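Side-chain contacts in hypothetical protein PAE2307 (Pyrobaculum aerophilum, PDB 1WVQ), which probably acts as an adenosine-specific kinase of an ancient conserved family and carries a stably phosphorylated histidine: residues 98-103 against 110-115; 21-26 against 118-123; 37-42 against 89-94. All coordinates share one frame; numbering follows the deposited sequence.

Contact 1. Residues 98-103 against 110-115; sequences NVLNAI and VRIFAA. With PO4 (phosphate ion), chain D.
Leu100 and Ile103 of helix 96-104 close over Ile112 and Ala115, a helix-on-sheet packing made at strand 111-116, the outermost strand on one side of this chain's five-stranded antiparallel sheet. Ile112 CD1 reaches between the two helix residues and lies 4.0 Å from both Leu100 CD2 and Ile103 CG2, the Ile103 and Ile112 side chains crossing at about a right angle. Leu100 CD1, the other branch, meets Ala115 CB at 3.8 Å. Ile112 and Ala115 face the same way although three residues apart, because Phe113 and Ala114 form a classic beta bulge opposite Ile23.

Arg111 leaves the other face of the strand toward a phosphate ion, probably from the crystallisation liquor. Arg111 CB passes 3.7 Å from phosphate O4, CG comes to 3.5 Å from the same oxygen, and CD lies at 3.7 Å. The chain bends at chi3 (75°), curling the guanidinium so that its edge meets the ion. Arg111 NE donates to phosphate O4 at 2.9 Å, with an N-H...O angle of 169°. Arg111 NH2 donates to phosphate O2, also at 2.9 Å, with an N-H...O angle of 163°. The remaining nitrogen, Arg111 NH1, bonds Gln25 OE1. Arg111 of the second subunit and Arg111 of the third also bond this phosphate, so one anion gathers three chains. Putting a leucine at Arg111 removes both donors and would probably leave the phosphate short of one of its three positive partners. One face of the Arg111 guanidinium is covered by the edge of the Phe113 ring, Phe113 CE1 standing 3.4 Å above the plane, over its centre.

Contact 2. Residues 21-26 against 118-123; sequences VIIGQA and NPLKVI
Leu120 pushes its CD2 methyl between two side chains of strand 20-25, meeting Val21 CG1 at 3.8 Å and Ile23 CD1 at 3.9 Å. Toward Ile23 the approach is tip to tip, whereas Val21 is crossed at a slant. Leu120 CG lies anti to the backbone N (chi1 172°), and from it the CD2 branch reaches Val21 and Ile23. Ile23 CD1 has a second neighbour, Val122 CG2 at 4.0 Å, so this one methyl bridges alternate residues of strand 120-128. All four side chains are buried, and the contact is wholly apolar.

The two strand segments run almost parallel, at 10°, yet their axes stay 10.8 Å apart: they belong to two sheets packed face to face and are not neighbours within one sheet. Just ahead of Leu120, Asn118 ND2 hydrogen-bonds the phosphonohistidine side chain of the second subunit, which places the start of segment 118-123 beside a phosphorylated histidine of another chain. Within the chain, Leu120 also touches Val137 of strand 131-139 and Val13 of strand 7-13, Val21 leans on Val88 and Tyr90 of strand 87-92, and Ile22, facing away from the contact, packs beneath helix 96-104.

Contact 3. Residues 37-42 against 89-94; sequences EALVTS and IYIRNA
Leu39, near the C-terminal end of helix 31-40, spreads its two methyls over two alternate residues, Ile89 and Ile91, on one face of strand 87-92, in a small example of helix-on-sheet packing. The apolar contacts carry the pairing. Leu39 CD1 meets Ile89 CG2 at 3.8 Å, the two side chains reaching for each other tip to tip, and Leu39 CD2 lies more loosely beside Ile91 CG2, 4.2 Å away. Leu39 holds CG anti to the carbonyl carbon and beside the backbone N (chi1 -64°), and from there its two methyls part, one to each isoleucine. Ile89 offers CG2 to this leucine while also packing on Ile103 of helix 96-104, and Leu39 in turn touches Val99 of that helix and Phe48 of strand 47-53.

The hydrogen bonds belong to the helix end itself. Glu37 O is gripped twice by one residue: Thr41 N donates to it at 3.1 Å and Thr41 OG1 at 2.6 Å, arriving from opposite faces of the carbonyl plane. Ser42 OG donates to Ala38 O at 2.6 Å, with a C=O...OG angle of 165°, close to the line of the carbonyl bond, and Ser42 N bonds Leu39 O at 3.1 Å.

The salt bridges lie away from the apolar contact. Glu37 forms them through OE1 with Lys166 of the fourth subunit and through OE2 with Lys166 of the third, and within the chain Arg92 NH2 pairs with Glu69 OE1.

The chemistry divides accordingly: branched aliphatic groups alone join helix to strand, a union without directional bonds that rests on shape and burial, while the Thr41 and Ser42 hydroxyls bond back to carbonyls of the helix end, and Glu37 ties the helix to two neighbouring subunits.

Overall arrangement
The three contacts show how one sheet can organise a small domain from both faces. Contact 2 spans the longest stretch of chain, and contacts 3 and 1 follow one another inside the loop it closes. All reach the five-stranded sheet, in which strands 87-92, 20-25 and 111-116 lie side by side. Contacts 1 and 3 pack helices 96-104 and 31-40 on one face; contact 2 brings the three-stranded sheet against the other. Centres lie about 11 Å apart between contact 1 and each of the others, and about 16 Å between contacts 2 and 3. They make two apolar layers, one on each face of the sheet, joined through the backbone bonds of strand 20-25 with its two neighbours.

Contact 1. Residues 98-103 against 110-115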
loop_
_atom_site.group_PDB
_atom_site.type_symbol
_atom_site.label_atom_id
_atom_site.label_comp_id
_atom_site.label_asym_id
_atom_site.label_seq_id
_atom_site.Cartn_x
_atom_site.Cartn_y
_atom_site.Cartn_z
ATOM N N ASN A 98 -8.577 -12.980 -1.333
ATOM C CA ASN A 98 -9.076 -12.201 -2.463
ATOM C C ASN A 98 -9.499 -10.792 -2.047
ATOM O O ASN A 98 -9.606 -9.909 -2.895
ATOM C CB ASN A 98 -10.307 -12.859 -3.110
ATOM C CG ASN A 98 -10.041 -14.253 -3.640
ATOM O OD1 ASN A 98 -10.880 -15.150 -3.542
ATOM N ND2 ASN A 98 -8.844 -14.449 -4.183
ATOM N N VAL A 99 -9.741 -10.579 -0.756
ATOM C CA VAL A 99 -10.219 -9.277 -0.284
ATOM C C VAL A 99 -9.475 -8.637 0.888
ATOM O O VAL A 99 -9.697 -7.465 1.189
ATOM C CB VAL A 99 -11.713 -9.374 0.141
ATOM C CG1 VAL A 99 -12.562 -9.884 -1.013
ATOM C CG2 VAL A 99 -11.853 -10.314 1.345
ATOM N N LEU A 100 -8.583 -9.374 1.536
ATOM C CA LEU A 100 -7.904 -8.830 2.708
ATOM C C LEU A 100 -7.074 -7.562 2.545
ATOM O O LEU A 100 -7.141 -6.682 3.397
ATOM C CB LEU A 100 -7.063 -9.919 3.390
ATOM C CG LEU A 100 -7.861 -10.876 4.288
ATOM C CD1 LEU A 100 -7.006 -12.073 4.669
ATOM C CD2 LEU A 100 -8.339 -10.132 5.529
ATOM N N ASN A 101 -6.300 -7.429 1.477
ATOM C CA ASN A 101 -5.505 -6.209 1.365
ATOM C C ASN A 101 -6.379 -4.969 1.176
ATOM O O ASN A 101 -6.045 -3.883 1.664
ATOM C CB ASN A 101 -4.460 -6.347 0.254
ATOM C CG ASN A 101 -3.278 -7.205 0.681
ATOM O OD1 ASN A 101 -3.219 -7.690 1.815
ATOM N ND2 ASN A 101 -2.330 -7.394 -0.226
ATOM N N ALA A 102 -7.511 -5.126 0.499
ATOM C CA ALA A 102 -8.417 -4.001 0.317
ATOM C C ALA A 102 -8.954 -3.623 1.700
ATOM O O ALA A 102 -9.058 -2.447 2.044
ATOM C CB ALA A 102 -9.557 -4.387 -0.614
ATOM N N ILE A 103 -9.274 -4.624 2.507
ATOM C CA ILE A 103 -9.780 -4.354 3.843
ATOM C C ILE A 103 -8.735 -3.651 4.711
ATOM O O ILE A 103 -9.055 -2.701 5.421
ATOM C CB ILE A 103 -10.236 -5.657 4.518
ATOM C CG1 ILE A 103 -11.462 -6.197 3.778
ATOM C CG2 ILE A 103 -10.560 -5.410 5.989
ATOM C CD1 ILE A 103 -11.868 -7.591 4.207
ATOM N N VAL A 110 -8.362 -0.613 11.600
ATOM C CA VAL A 110 -7.097 -0.573 12.326
ATOM C C VAL A 110 -6.592 -1.945 12.760
ATOM O O VAL A 110 -5.398 -2.112 13.004
ATOM C CB VAL A 110 -7.186 0.350 13.572
ATOM C CG1 VAL A 110 -7.178 1.811 13.128
ATOM C CG2 VAL A 110 -8.447 0.046 14.366
ATOM N N ARG A 111 -7.487 -2.927 12.852
ATOM C CA ARG A 111 -7.093 -4.273 13.261
ATOM C C ARG A 111 -7.911 -5.355 12.568
ATOM O O ARG A 111 -9.069 -5.149 12.240
ATOM C CB ARG A 111 -7.290 -4.460 14.775
ATOM C CG ARG A 111 -6.891 -3.273 15.630
ATOM C CD ARG A 111 -7.271 -3.489 17.090
ATOM N NE ARG A 111 -6.380 -4.439 17.753
ATOM C CZ ARG A 111 -6.550 -4.867 18.998
ATOM N NH1 ARG A 111 -7.579 -4.434 19.711
ATOM N NH2 ARG A 111 -5.688 -5.722 19.530
ATOM N N ILE A 112 -7.289 -6.506 12.343
ATOM C CA ILE A 112 -7.979 -7.661 11.778
ATOM C C ILE A 112 -7.570 -8.792 12.717
ATOM O O ILE A 112 -6.419 -9.210 12.720
ATOM C CB ILE A 112 -7.529 -7.980 10.335
ATOM C CG1 ILE A 112 -7.926 -6.829 9.403
ATOM C CG2 ILE A 112 -8.169 -9.289 9.875
ATOM C CD1 ILE A 112 -7.541 -7.051 7.947
ATOM N N PHE A 113 -8.517 -9.256 13.530
ATOM C CA PHE A 113 -8.262 -10.307 14.517
ATOM C C PHE A 113 -8.148 -11.707 13.930
ATOM O O PHE A 113 -7.421 -12.551 14.457
ATOM C CB PHE A 113 -9.375 -10.313 15.576
ATOM C CG PHE A 113 -9.496 -9.025 16.347
ATOM C CD1 PHE A 113 -8.474 -8.608 17.197
ATOM C CD2 PHE A 113 -10.640 -8.238 16.237
ATOM C CE1 PHE A 113 -8.582 -7.425 17.928
ATOM C CE2 PHE A 113 -10.760 -7.050 16.965
ATOM C CZ PHE A 113 -9.727 -6.645 17.813
ATOM N N ALA A 114 -8.874 -11.957 12.848
ATOM C CA ALA A 114 -8.849 -13.272 12.236
ATOM C C ALA A 114 -9.486 -13.316 10.859
ATOM O O ALA A 114 -10.386 -12.541 10.546
ATOM C CB ALA A 114 -9.560 -14.275 13.151
ATOM N N ALA A 115 -8.991 -14.243 10.045
ATOM C CA ALA A 115 -9.501 -14.512 8.707
ATOM C C ALA A 115 -9.373 -16.027 8.686
ATOM O O ALA A 115 -8.265 -16.560 8.630
ATOM C CB ALA A 115 -8.614 -13.875 7.642
HETATM P P PO4 D . -3.498 -6.529 16.432
HETATM O O1 PO4 D . -4.186 -7.355 15.402
HETATM O O2 PO4 D . -3.785 -7.080 17.787
HETATM O O3 PO4 D . -2.029 -6.556 16.185
HETATM O O4 PO4 D . -3.993 -5.129 16.354
#

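Contact 2. Residues 21-26 against 118-123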
loop_
_atom_site.group_PDB
_atom_site.type_symbol
_atom_site.label_atom_id
_atom_site.label_comp_id
_atom_site.label_asym_id
_atom_site.label_seq_id
_atom_site.Cartn_x
_atom_site.Cartn_y
_atom_site.Cartn_z
ATOM N N VAL A 21 -14.841 -16.302 7.712
ATOM C CA VAL A 21 -15.193 -15.154 8.529
ATOM C C VAL A 21 -13.953 -14.289 8.713
ATOM O O VAL A 21 -12.831 -14.797 8.782
ATOM C CB VAL A 21 -15.748 -15.595 9.917
ATOM C CG1 VAL A 21 -14.631 -16.190 10.779
ATOM C CG2 VAL A 21 -16.407 -14.412 10.621
ATOM N N ILE A 22 -14.167 -12.979 8.734
ATOM C CA ILE A 22 -13.103 -12.007 8.939
ATOM C C ILE A 22 -13.640 -11.114 10.051
ATOM O O ILE A 22 -14.736 -10.561 9.935
ATOM C CB ILE A 22 -12.836 -11.163 7.667
ATOM C CG1 ILE A 22 -12.333 -12.067 6.538
ATOM C CG2 ILE A 22 -11.787 -10.092 7.955
ATOM C CD1 ILE A 22 -12.269 -11.380 5.176
ATOM N N ILE A 23 -12.888 -11.015 11.141
ATOM C CA ILE A 23 -13.290 -10.202 12.283
ATOM C C ILE A 23 -12.195 -9.181 12.547
ATOM O O ILE A 23 -11.008 -9.512 12.536
ATOM C CB ILE A 23 -13.488 -11.074 13.549
ATOM C CG1 ILE A 23 -14.456 -12.218 13.242
ATOM C CG2 ILE A 23 -14.020 -10.219 14.704
ATOM C CD1 ILE A 23 -14.593 -13.215 14.373
ATOM N N GLY A 24 -12.595 -7.936 12.779
ATOM C CA GLY A 24 -11.617 -6.895 13.034
ATOM C C GLY A 24 -12.138 -5.732 13.849
ATOM O O GLY A 24 -13.208 -5.803 14.456
ATOM N N GLN A 25 -11.369 -4.652 13.862
ATOM C CA GLN A 25 -11.747 -3.456 14.601
ATOM C C GLN A 25 -11.502 -2.250 13.715
ATOM O O GLN A 25 -10.506 -2.190 12.998
ATOM C CB GLN A 25 -10.913 -3.343 15.879
ATOM C CG GLN A 25 -11.383 -2.280 16.864
ATOM C CD GLN A 25 -10.476 -2.214 18.077
ATOM O OE1 GLN A 25 -10.318 -3.202 18.801
ATOM N NE2 GLN A 25 -9.865 -1.058 18.299
ATOM N N ALA A 26 -12.422 -1.294 13.765
ATOM C CA ALA A 26 -12.313 -0.082 12.967
ATOM C C ALA A 26 -12.765 1.092 13.819
ATOM O O ALA A 26 -12.494 1.133 15.021
ATOM C CB ALA A 26 -13.186 -0.204 11.724
ATOM N N ASN A 118 -11.870 -22.068 10.092
ATOM C CA ASN A 118 -11.713 -23.065 11.158
ATOM C C ASN A 118 -12.570 -22.799 12.374
ATOM O O ASN A 118 -13.137 -21.717 12.524
ATOM C CB ASN A 118 -10.278 -23.081 11.688
ATOM C CG ASN A 118 -9.279 -23.446 10.648
ATOM O OD1 ASN A 118 -9.532 -24.310 9.817
ATOM N ND2 ASN A 118 -8.120 -22.801 10.687
ATOM N N PRO A 119 -12.675 -23.797 13.267
ATOM C CA PRO A 119 -13.464 -23.587 14.479
ATOM C C PRO A 119 -12.766 -22.366 15.081
ATOM O O PRO A 119 -11.538 -22.264 15.040
ATOM C CB PRO A 119 -13.206 -24.860 15.272
ATOM C CG PRO A 119 -13.108 -25.885 14.199
ATOM C CD PRO A 119 -12.242 -25.203 13.160
ATOM N N LEU A 120 -13.537 -21.439 15.623
ATOM C CA LEU A 120 -12.955 -20.219 16.154
ATOM C C LEU A 120 -13.698 -19.695 17.373
ATOM O O LEU A 120 -14.919 -19.808 17.468
ATOM C CB LEU A 120 -12.968 -19.163 15.044
ATOM C CG LEU A 120 -12.591 -17.707 15.327
ATOM C CD1 LEU A 120 -11.085 -17.554 15.492
ATOM C CD2 LEU A 120 -13.081 -16.857 14.166
ATOM N N LYS A 121 -12.942 -19.127 18.305
ATOM C CA LYS A 121 -13.506 -18.538 19.512
ATOM C C LYS A 121 -12.930 -17.136 19.636
ATOM O O LYS A 121 -11.785 -16.888 19.253
ATOM C CB LYS A 121 -13.110 -19.335 20.760
ATOM C CG LYS A 121 -13.495 -20.802 20.752
ATOM C CD LYS A 121 -14.981 -20.993 20.971
ATOM C CE LYS A 121 -15.306 -22.461 21.217
ATOM N NZ LYS A 121 -16.743 -22.647 21.527
ATOM N N VAL A 122 -13.729 -16.216 20.160
ATOM C CA VAL A 122 -13.275 -14.850 20.362
ATOM C C VAL A 122 -13.273 -14.622 21.861
ATOM O O VAL A 122 -14.252 -14.933 22.532
ATOM C CB VAL A 122 -14.229 -13.817 19.720
ATOM C CG1 VAL A 122 -13.735 -12.407 19.998
ATOM C CG2 VAL A 122 -14.326 -14.052 18.230
ATOM N N ILE A 123 -12.167 -14.106 22.387
ATOM C CA ILE A 123 -12.077 -13.828 23.814
ATOM C C ILE A 123 -12.432 -12.366 24.023
ATOM O O ILE A 123 -11.791 -11.474 23.468
ATOM C CB ILE A 123 -10.660 -14.077 24.366
ATOM C CG1 ILE A 123 -10.210 -15.504 24.041
ATOM C CG2 ILE A 123 -10.653 -13.861 25.889
ATOM C CD1 ILE A 123 -8.774 -15.785 24.411
#

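Contact 3. Residues 37-42 against 89-94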
loop_
_atom_site.group_PDB
_atom_site.type_symbol
_atom_site.label_atom_id
_atom_site.label_comp_id
_atom_site.label_asym_id
_atom_site.label_seq_id
_atom_site.Cartn_x
_atom_site.Cartn_y
_atom_site.Cartn_z
ATOM N N GLU A 37 -17.932 -1.722 0.009
ATOM C CA GLU A 37 -17.278 -1.412 -1.255
ATOM C C GLU A 37 -16.028 -2.240 -1.497
ATOM O O GLU A 37 -15.794 -2.711 -2.609
ATOM C CB GLU A 37 -16.958 0.083 -1.314
ATOM C CG GLU A 37 -18.210 0.939 -1.472
ATOM C CD GLU A 37 -17.905 2.407 -1.663
ATOM O OE1 GLU A 37 -16.926 2.725 -2.363
ATOM O OE2 GLU A 37 -18.658 3.244 -1.129
ATOM N N ALA A 38 -15.230 -2.428 -0.454
ATOM C CA ALA A 38 -14.009 -3.212 -0.572
ATOM C C ALA A 38 -14.340 -4.631 -1.032
ATOM O O ALA A 38 -13.625 -5.217 -1.847
ATOM C CB ALA A 38 -13.288 -3.248 0.772
ATOM N N LEU A 39 -15.436 -5.174 -0.514
ATOM C CA LEU A 39 -15.841 -6.525 -0.871
ATOM C C LEU A 39 -16.419 -6.642 -2.280
ATOM O O LEU A 39 -15.935 -7.439 -3.081
ATOM C CB LEU A 39 -16.847 -7.055 0.158
ATOM C CG LEU A 39 -16.296 -7.202 1.582
ATOM C CD1 LEU A 39 -17.442 -7.428 2.553
ATOM C CD2 LEU A 39 -15.306 -8.356 1.651
ATOM N N VAL A 40 -17.431 -5.835 -2.595
ATOM C CA VAL A 40 -18.063 -5.914 -3.912
ATOM C C VAL A 40 -17.160 -5.581 -5.092
ATOM O O VAL A 40 -17.385 -6.073 -6.197
ATOM C CB VAL A 40 -19.338 -5.018 -4.004
ATOM C CG1 VAL A 40 -20.302 -5.368 -2.897
ATOM C CG2 VAL A 40 -18.971 -3.537 -3.956
ATOM N N THR A 41 -16.136 -4.760 -4.872
ATOM C CA THR A 41 -15.231 -4.385 -5.956
ATOM C C THR A 41 -14.016 -5.304 -6.056
ATOM O O THR A 41 -13.174 -5.132 -6.938
ATOM C CB THR A 41 -14.736 -2.924 -5.800
ATOM O OG1 THR A 41 -14.015 -2.782 -4.570
ATOM C CG2 THR A 41 -15.909 -1.962 -5.806
ATOM N N SER A 42 -13.932 -6.281 -5.162
ATOM C CA SER A 42 -12.808 -7.211 -5.164
ATOM C C SER A 42 -13.040 -8.458 -6.005
ATOM O O SER A 42 -12.133 -8.901 -6.699
ATOM C CB SER A 42 -12.464 -7.659 -3.741
ATOM O OG SER A 42 -11.771 -6.649 -3.030
ATOM N N ILE A 89 -17.294 -9.971 9.030
ATOM C CA ILE A 89 -17.584 -10.206 7.624
ATOM C C ILE A 89 -17.657 -11.705 7.371
ATOM O O ILE A 89 -16.782 -12.451 7.800
ATOM C CB ILE A 89 -16.466 -9.649 6.702
ATOM C CG1 ILE A 89 -16.359 -8.129 6.843
ATOM C CG2 ILE A 89 -16.752 -10.030 5.246
ATOM C CD1 ILE A 89 -15.118 -7.553 6.187
ATOM N N TYR A 90 -18.717 -12.140 6.700
ATOM C CA TYR A 90 -18.857 -13.542 6.312
ATOM C C TYR A 90 -18.907 -13.515 4.788
ATOM O O TYR A 90 -19.659 -12.730 4.196
ATOM C CB TYR A 90 -20.145 -14.174 6.861
ATOM C CG TYR A 90 -20.038 -14.715 8.274
ATOM C CD1 TYR A 90 -20.318 -13.910 9.374
ATOM C CD2 TYR A 90 -19.692 -16.049 8.506
ATOM C CE1 TYR A 90 -20.266 -14.416 10.677
ATOM C CE2 TYR A 90 -19.637 -16.565 9.807
ATOM C CZ TYR A 90 -19.931 -15.743 10.884
ATOM O OH TYR A 90 -19.936 -16.258 12.166
ATOM N N ILE A 91 -18.100 -14.361 4.154
ATOM C CA ILE A 91 -18.054 -14.414 2.700
ATOM C C ILE A 91 -18.153 -15.813 2.107
ATOM O O ILE A 91 -17.668 -16.790 2.681
ATOM C CB ILE A 91 -16.748 -13.799 2.133
ATOM C CG1 ILE A 91 -15.534 -14.373 2.867
ATOM C CG2 ILE A 91 -16.799 -12.282 2.207
ATOM C CD1 ILE A 91 -14.209 -14.017 2.212
ATOM N N ARG A 92 -18.786 -15.866 0.939
ATOM C CA ARG A 92 -18.950 -17.079 0.142
ATOM C C ARG A 92 -18.541 -16.673 -1.273
ATOM O O ARG A 92 -18.645 -15.498 -1.644
ATOM C CB ARG A 92 -20.410 -17.544 0.104
ATOM C CG ARG A 92 -20.916 -18.288 1.327
ATOM C CD ARG A 92 -22.371 -18.711 1.084
ATOM N NE ARG A 92 -23.003 -19.315 2.256
ATOM C CZ ARG A 92 -22.785 -20.556 2.686
ATOM N NH1 ARG A 92 -21.941 -21.359 2.045
ATOM N NH2 ARG A 92 -23.418 -20.991 3.769
ATOM N N ASN A 93 -18.078 -17.643 -2.053
ATOM C CA ASN A 93 -17.674 -17.424 -3.440
ATOM C C ASN A 93 -16.510 -16.463 -3.581
ATOM O O ASN A 93 -16.372 -15.758 -4.584
ATOM C CB ASN A 93 -18.874 -16.946 -4.249
ATOM C CG ASN A 93 -20.058 -17.869 -4.092
ATOM O OD1 ASN A 93 -19.937 -19.086 -4.275
ATOM N ND2 ASN A 93 -21.208 -17.307 -3.734
ATOM N N ALA A 94 -15.665 -16.469 -2.557
ATOM C CA ALA A 94 -14.467 -15.648 -2.488
ATOM C C ALA A 94 -13.728 -16.097 -1.236
ATOM O O ALA A 94 -14.351 -16.506 -0.259
ATOM C CB ALA A 94 -14.834 -14.165 -2.383
#